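Local coordinates for endonuclease II (Enterobacteria phage t4, PDB 2WSH), which nicks and cleaves cytosine-containing double-stranded host DNA in a sequence-specific manner, so that its nucleotides can be scavenged for phage DNA synthesis, at residues Ile43-Lys57 and Glu124-Asn137. The protein carries 1 engineered substitution. Numbering follows the deposited sequence. Where two conformers were deposited one is given.
Sequences IYAIAINDELVYIGK and EAPLFIKLFNPPWN. Engineered in segment 124-137: A125 (natural residue Glu). With PO4 (phosphate ion), chain E.
The side-chain amide of N137 binds the backbone of I55 at both ends, much as a neighbouring strand would. I55 N donates to N137 OD1 at 2.9 Å, in the carbonyl plane and on a lone pair, while N137 ND2 gives a nearly straight bond of 3.0 Å to I55 O. Together they fix the rotation of the amide, whose plane lies only 6° from that of the Y54 ring, with ND2 3.2 Å from Y54 CE1. A third bond, W136 N to V53 O at 2.9 Å, ties down the turn P134-N137.

V53 and Y54 form a classic beta bulge opposite I46, and V53 CG2 sits over the face of W136, 3.4 Å from the centroid of the six-membered ring, a CH-pi contact. I46 CG2 and I48 CD1 touch CZ3 and CH2 of that ring, and the indole also meets L86 and I87 of helix 82-92.

Along helix 124-132, which runs antiparallel to strand 51-57, the packing is apolar. I55 lays CG2 against F128 CB and, just beyond the helix, CG1 against P134 CG; L52 CD2 reaches F132 CD2 at 3.6 Å. I43 CD1 touches CB of A125, the engineered replacement of a glutamate.

At the phosphate, Y44 OH and Y54 OH donate to O4 and O1, the modelled lengths being too short to read closely; Y54 CG, anti to the backbone N (chi1 -176°), swings the ring past N137 to this anion. R64 and K83 also hydrogen-bond to it.

Y44 ends the GIY half of the family motif, here V-I-Y, and Y54-I55-G56 is the YIG half. With both polar ends of N137 used on I55, the C-terminal segment holds the YIG strand, and the ion, probably from the crystallisation liquor, may mark where a DNA phosphate would lie.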
loop_
_atom_site.group_PDB
_atom_site.type_symbol
_atom_site.label_atom_id
_atom_site.label_comp_id
_atom_site.label_asym_id
_atom_site.label_seq_id
_atom_site.Cartn_x
_atom_site.Cartn_y
_atom_site.Cartn_z
ATOM N N ILE A 43 -10.479 -13.904 -6.443
ATOM C CA ILE A 43 -10.275 -15.255 -5.954
ATOM C C ILE A 43 -11.606 -15.954 -6.142
ATOM O O ILE A 43 -12.650 -15.419 -5.771
ATOM C CB ILE A 43 -9.914 -15.268 -4.463
ATOM C CG1 ILE A 43 -8.529 -14.658 -4.247
ATOM C CG2 ILE A 43 -9.986 -16.687 -3.902
ATOM C CD1 ILE A 43 -7.420 -15.381 -4.986
ATOM N N TYR A 44 -11.591 -17.130 -6.752
ATOM C CA TYR A 44 -12.829 -17.877 -6.876
ATOM C C TYR A 44 -12.780 -19.180 -6.101
ATOM O O TYR A 44 -11.710 -19.723 -5.840
ATOM C CB TYR A 44 -13.238 -18.080 -8.340
ATOM C CG TYR A 44 -12.414 -19.061 -9.146
ATOM C CD1 TYR A 44 -12.803 -20.390 -9.258
ATOM C CD2 TYR A 44 -11.279 -18.650 -9.833
ATOM C CE1 TYR A 44 -12.077 -21.289 -10.014
ATOM C CE2 TYR A 44 -10.540 -19.546 -10.590
ATOM C CZ TYR A 44 -10.949 -20.862 -10.676
ATOM O OH TYR A 44 -10.233 -21.760 -11.426
ATOM N N ALA A 45 -13.950 -19.655 -5.706
ATOM C CA ALA A 45 -14.045 -20.866 -4.920
ATOM C C ALA A 45 -15.021 -21.807 -5.597
ATOM O O ALA A 45 -16.099 -21.398 -6.026
ATOM C CB ALA A 45 -14.504 -20.545 -3.505
ATOM N N ILE A 46 -14.629 -23.067 -5.718
ATOM C CA ILE A 46 -15.533 -24.083 -6.215
ATOM C C ILE A 46 -16.063 -24.859 -5.027
ATOM O O ILE A 46 -15.288 -25.290 -4.170
ATOM C CB ILE A 46 -14.828 -25.041 -7.190
ATOM C CG1 ILE A 46 -14.183 -24.251 -8.327
ATOM C CG2 ILE A 46 -15.814 -26.072 -7.734
ATOM C CD1 ILE A 46 -13.591 -25.125 -9.413
ATOM N N ALA A 47 -17.383 -25.018 -4.972
ATOM C CA ALA A 47 -18.032 -25.735 -3.880
ATOM C C ALA A 47 -18.882 -26.873 -4.415
ATOM O O ALA A 47 -19.634 -26.701 -5.374
ATOM C CB ALA A 47 -18.892 -24.787 -3.050
ATOM N N ILE A 48 -18.743 -28.038 -3.793
ATOM C CA ILE A 48 -19.505 -29.222 -4.163
ATOM C C ILE A 48 -20.329 -29.648 -2.953
ATOM O O ILE A 48 -19.778 -29.969 -1.899
ATOM C CB ILE A 48 -18.578 -30.383 -4.584
ATOM C CG1 ILE A 48 -17.593 -29.931 -5.668
ATOM C CG2 ILE A 48 -19.394 -31.563 -5.082
ATOM C CD1 ILE A 48 -18.245 -29.599 -6.998
ATOM N N ASN A 49 -21.646 -29.636 -3.105
ATOM C CA ASN A 49 -22.533 -29.891 -1.982
ATOM C C ASN A 49 -22.200 -28.964 -0.810
ATOM O O ASN A 49 -22.155 -29.388 0.345
ATOM C CB ASN A 49 -22.467 -31.364 -1.580
ATOM C CG ASN A 49 -22.856 -32.286 -2.723
ATOM O OD1 ASN A 49 -23.716 -31.948 -3.538
ATOM N ND2 ASN A 49 -22.222 -33.450 -2.794
ATOM N N ASP A 50 -21.930 -27.702 -1.137
ATOM C CA ASP A 50 -21.655 -26.662 -0.145
ATOM C C ASP A 50 -20.276 -26.770 0.507
ATOM O O ASP A 50 -19.983 -26.052 1.461
ATOM C CB ASP A 50 -22.743 -26.651 0.934
ATOM C CG ASP A 50 -24.120 -26.380 0.368
ATOM O OD1 ASP A 50 -24.268 -25.399 -0.392
ATOM O OD2 ASP A 50 -25.054 -27.146 0.683
ATOM N N GLU A 51 -19.429 -27.654 -0.008
ATOM C CA GLU A 51 -18.121 -27.882 0.595
ATOM C C GLU A 51 -17.008 -27.415 -0.336
ATOM O O GLU A 51 -16.986 -27.759 -1.518
ATOM C CB GLU A 51 -17.950 -29.347 0.995
ATOM C CG GLU A 51 -18.999 -29.811 2.001
ATOM C CD GLU A 51 -18.791 -31.240 2.470
ATOM O OE1 GLU A 51 -17.624 -31.660 2.619
ATOM O OE2 GLU A 51 -19.801 -31.939 2.698
ATOM N N LEU A 52 -16.102 -26.608 0.203
ATOM C CA LEU A 52 -15.010 -26.035 -0.570
ATOM C C LEU A 52 -14.087 -27.126 -1.106
ATOM O O LEU A 52 -13.562 -27.928 -0.338
ATOM C CB LEU A 52 -14.205 -25.075 0.307
ATOM C CG LEU A 52 -13.025 -24.344 -0.335
ATOM C CD1 LEU A 52 -13.525 -23.377 -1.389
ATOM C CD2 LEU A 52 -12.212 -23.611 0.722
ATOM N N VAL A 53 -13.888 -27.152 -2.421
ATOM C CA VAL A 53 -12.963 -28.114 -3.012
ATOM C C VAL A 53 -11.769 -27.456 -3.696
ATOM O O VAL A 53 -10.750 -28.102 -3.927
ATOM C CB VAL A 53 -13.664 -29.067 -4.000
ATOM C CG1 VAL A 53 -14.769 -29.835 -3.296
ATOM C CG2 VAL A 53 -14.211 -28.300 -5.206
ATOM N N TYR A 54 -11.882 -26.171 -4.013
ATOM C CA TYR A 54 -10.832 -25.517 -4.788
ATOM C C TYR A 54 -10.821 -24.000 -4.655
ATOM O O TYR A 54 -11.866 -23.355 -4.678
ATOM C CB TYR A 54 -10.966 -25.889 -6.266
ATOM C CG TYR A 54 -9.867 -25.333 -7.148
ATOM C CD1 TYR A 54 -8.595 -25.891 -7.136
ATOM C CD2 TYR A 54 -10.105 -24.258 -7.999
ATOM C CE1 TYR A 54 -7.588 -25.393 -7.944
ATOM C CE2 TYR A 54 -9.105 -23.752 -8.812
ATOM C CZ TYR A 54 -7.848 -24.324 -8.778
ATOM O OH TYR A 54 -6.844 -23.835 -9.582
ATOM N N ILE A 55 -9.622 -23.445 -4.524
ATOM C CA ILE A 55 -9.424 -22.002 -4.553
ATOM C C ILE A 55 -8.598 -21.648 -5.781
ATOM O O ILE A 55 -7.484 -22.143 -5.950
ATOM C CB ILE A 55 -8.670 -21.505 -3.305
ATOM C CG1 ILE A 55 -9.561 -21.584 -2.067
ATOM C CG2 ILE A 55 -8.187 -20.069 -3.510
ATOM C CD1 ILE A 55 -10.654 -20.541 -2.043
ATOM N N GLY A 56 -9.154 -20.810 -6.648
ATOM C CA GLY A 56 -8.442 -20.358 -7.826
ATOM C C GLY A 56 -8.321 -18.848 -7.871
ATOM O O GLY A 56 -8.937 -18.146 -7.072
ATOM N N LYS A 57 -7.517 -18.346 -8.798
ATOM C CA LYS A 57 -7.466 -16.911 -9.054
ATOM C C LYS A 57 -7.626 -16.686 -10.548
ATOM O O LYS A 57 -7.245 -17.541 -11.346
ATOM C CB LYS A 57 -6.148 -16.320 -8.556
ATOM C CG LYS A 57 -4.918 -16.874 -9.256
ATOM C CD LYS A 57 -3.638 -16.341 -8.628
ATOM C CE LYS A 57 -2.400 -16.861 -9.354
ATOM N NZ LYS A 57 -1.143 -16.488 -8.643
ATOM N N GLU A 124 -3.324 -13.433 -2.046
ATOM C CA GLU A 124 -4.362 -14.093 -1.264
ATOM C C GLU A 124 -4.491 -15.588 -1.551
ATOM O O GLU A 124 -4.705 -16.382 -0.636
ATOM C CB GLU A 124 -5.711 -13.398 -1.471
ATOM C CG GLU A 124 -5.805 -12.028 -0.816
ATOM C CD GLU A 124 -7.237 -11.586 -0.594
ATOM O OE1 GLU A 124 -8.158 -12.301 -1.041
ATOM O OE2 GLU A 124 -7.441 -10.526 0.029
ATOM N N ALA A 125 -4.368 -15.968 -2.817
ATOM C CA ALA A 125 -4.533 -17.364 -3.204
ATOM C C ALA A 125 -3.658 -18.308 -2.379
ATOM O O ALA A 125 -4.156 -19.296 -1.844
ATOM C CB ALA A 125 -4.284 -17.549 -4.698
ATOM N N PRO A 126 -2.349 -18.012 -2.277
ATOM C CA PRO A 126 -1.457 -18.856 -1.471
ATOM C C PRO A 126 -1.931 -18.988 -0.029
ATOM O O PRO A 126 -1.785 -20.057 0.568
ATOM C CB PRO A 126 -0.128 -18.093 -1.503
ATOM C CG PRO A 126 -0.177 -17.308 -2.756
ATOM C CD PRO A 126 -1.614 -16.937 -2.965
ATOM N N LEU A 127 -2.485 -17.913 0.523
ATOM C CA LEU A 127 -2.915 -17.905 1.920
ATOM C C LEU A 127 -4.219 -18.672 2.137
ATOM O O LEU A 127 -4.411 -19.297 3.180
ATOM C CB LEU A 127 -3.047 -16.471 2.439
ATOM C CG LEU A 127 -1.740 -15.684 2.573
ATOM C CD1 LEU A 127 -2.029 -14.254 2.970
ATOM C CD2 LEU A 127 -0.801 -16.345 3.581
ATOM N N PHE A 128 -5.120 -18.613 1.160
ATOM C CA PHE A 128 -6.356 -19.382 1.233
ATOM C C PHE A 128 -6.056 -20.874 1.117
ATOM O O PHE A 128 -6.650 -21.695 1.812
ATOM C CB PHE A 128 -7.329 -18.962 0.132
ATOM C CG PHE A 128 -8.175 -17.772 0.493
ATOM C CD1 PHE A 128 -9.058 -17.834 1.556
ATOM C CD2 PHE A 128 -8.089 -16.598 -0.234
ATOM C CE1 PHE A 128 -9.845 -16.745 1.892
ATOM C CE2 PHE A 128 -8.873 -15.500 0.096
ATOM C CZ PHE A 128 -9.749 -15.577 1.160
ATOM N N ILE A 129 -5.130 -21.216 0.229
ATOM C CA ILE A 129 -4.755 -22.608 0.026
ATOM C C ILE A 129 -4.112 -23.192 1.288
ATOM O O ILE A 129 -4.459 -24.290 1.721
ATOM C CB ILE A 129 -3.824 -22.761 -1.182
ATOM C CG1 ILE A 129 -4.569 -22.395 -2.469
ATOM C CG2 ILE A 129 -3.278 -24.175 -1.259
ATOM C CD1 ILE A 129 -3.685 -22.371 -3.702
ATOM N N LYS A 130 -3.189 -22.448 1.890
ATOM C CA LYS A 130 -2.565 -22.882 3.138
ATOM C C LYS A 130 -3.591 -22.951 4.264
ATOM O O LYS A 130 -3.482 -23.775 5.173
ATOM C CB LYS A 130 -1.419 -21.943 3.525
ATOM C CG LYS A 130 -0.951 -22.093 4.965
ATOM C CD LYS A 130 0.036 -21.000 5.346
ATOM C CE LYS A 130 1.444 -21.323 4.870
ATOM N NZ LYS A 130 2.106 -22.340 5.736
ATOM N N LEU A 131 -4.600 -22.089 4.192
ATOM C CA LEU A 131 -5.611 -22.018 5.238
ATOM C C LEU A 131 -6.573 -23.204 5.200
ATOM O O LEU A 131 -6.837 -23.832 6.227
ATOM C CB LEU A 131 -6.391 -20.703 5.147
ATOM C CG LEU A 131 -7.430 -20.443 6.243
ATOM C CD1 LEU A 131 -6.807 -20.570 7.626
ATOM C CD2 LEU A 131 -8.068 -19.074 6.068
ATOM N N PHE A 132 -7.093 -23.511 4.015
ATOM C CA PHE A 132 -8.132 -24.532 3.884
ATOM C C PHE A 132 -7.648 -25.870 3.324
ATOM O O PHE A 132 -8.340 -26.878 3.448
ATOM C CB PHE A 132 -9.286 -24.010 3.022
ATOM C CG PHE A 132 -9.975 -22.809 3.594
ATOM C CD1 PHE A 132 -10.559 -22.864 4.849
ATOM C CD2 PHE A 132 -10.055 -21.630 2.873
ATOM C CE1 PHE A 132 -11.200 -21.760 5.381
ATOM C CE2 PHE A 132 -10.696 -20.523 3.395
ATOM C CZ PHE A 132 -11.267 -20.587 4.654
ATOM N N ASN A 133 -6.470 -25.884 2.707
ATOM C CA ASN A 133 -6.006 -27.085 2.014
ATOM C C ASN A 133 -7.113 -27.705 1.164
ATOM O O ASN A 133 -7.444 -28.878 1.341
ATOM C CB ASN A 133 -5.516 -28.134 3.017
ATOM C CG ASN A 133 -4.317 -27.669 3.816
ATOM O OD1 ASN A 133 -3.242 -27.419 3.265
ATOM N ND2 ASN A 133 -4.492 -27.558 5.129
ATOM N N PRO A 134 -7.695 -26.924 0.240
ATOM C CA PRO A 134 -8.767 -27.502 -0.575
ATOM C C PRO A 134 -8.245 -28.723 -1.327
ATOM O O PRO A 134 -7.099 -28.716 -1.763
ATOM C CB PRO A 134 -9.122 -26.375 -1.552
ATOM C CG PRO A 134 -8.543 -25.127 -0.945
ATOM C CD PRO A 134 -7.329 -25.569 -0.201
ATOM N N PRO A 135 -9.081 -29.761 -1.473
ATOM C CA PRO A 135 -8.686 -31.060 -2.035
ATOM C C PRO A 135 -8.126 -30.958 -3.450
ATOM O O PRO A 135 -7.183 -31.671 -3.800
ATOM C CB PRO A 135 -10.006 -31.841 -2.060
ATOM C CG PRO A 135 -10.869 -31.167 -1.052
ATOM C CD PRO A 135 -10.512 -29.723 -1.137
ATOM N N TRP A 136 -8.705 -30.078 -4.259
ATOM C CA TRP A 136 -8.346 -29.992 -5.671
ATOM C C TRP A 136 -7.118 -29.132 -5.933
ATOM O O TRP A 136 -6.653 -29.043 -7.066
ATOM C CB TRP A 136 -9.522 -29.448 -6.475
ATOM C CG TRP A 136 -10.698 -30.351 -6.479
ATOM C CD1 TRP A 136 -10.859 -31.498 -5.754
ATOM C CD2 TRP A 136 -11.903 -30.171 -7.223
ATOM N NE1 TRP A 136 -12.087 -32.052 -6.016
ATOM C CE2 TRP A 136 -12.750 -31.256 -6.915
ATOM C CE3 TRP A 136 -12.344 -29.205 -8.133
ATOM C CZ2 TRP A 136 -14.015 -31.398 -7.477
ATOM C CZ3 TRP A 136 -13.600 -29.348 -8.692
ATOM C CH2 TRP A 136 -14.420 -30.438 -8.363
ATOM N N ASN A 137 -6.605 -28.488 -4.891
ATOM C CA ASN A 137 -5.399 -27.681 -5.018
ATOM C C ASN A 137 -4.148 -28.527 -4.820
ATOM O O ASN A 137 -3.839 -28.933 -3.700
ATOM C CB ASN A 137 -5.414 -26.532 -4.012
ATOM C CG ASN A 137 -6.355 -25.415 -4.421
ATOM O OD1 ASN A 137 -7.495 -25.344 -3.958
ATOM N ND2 ASN A 137 -5.887 -24.548 -5.310
HETATM P P PO4 E . -7.015 -21.884 -12.792
HETATM O O1 PO4 E . -6.904 -22.056 -11.297
HETATM O O2 PO4 E . -6.037 -20.831 -13.261
HETATM O O3 PO4 E . -6.733 -23.184 -13.512
HETATM O O4 PO4 E . -8.428 -21.448 -13.086
#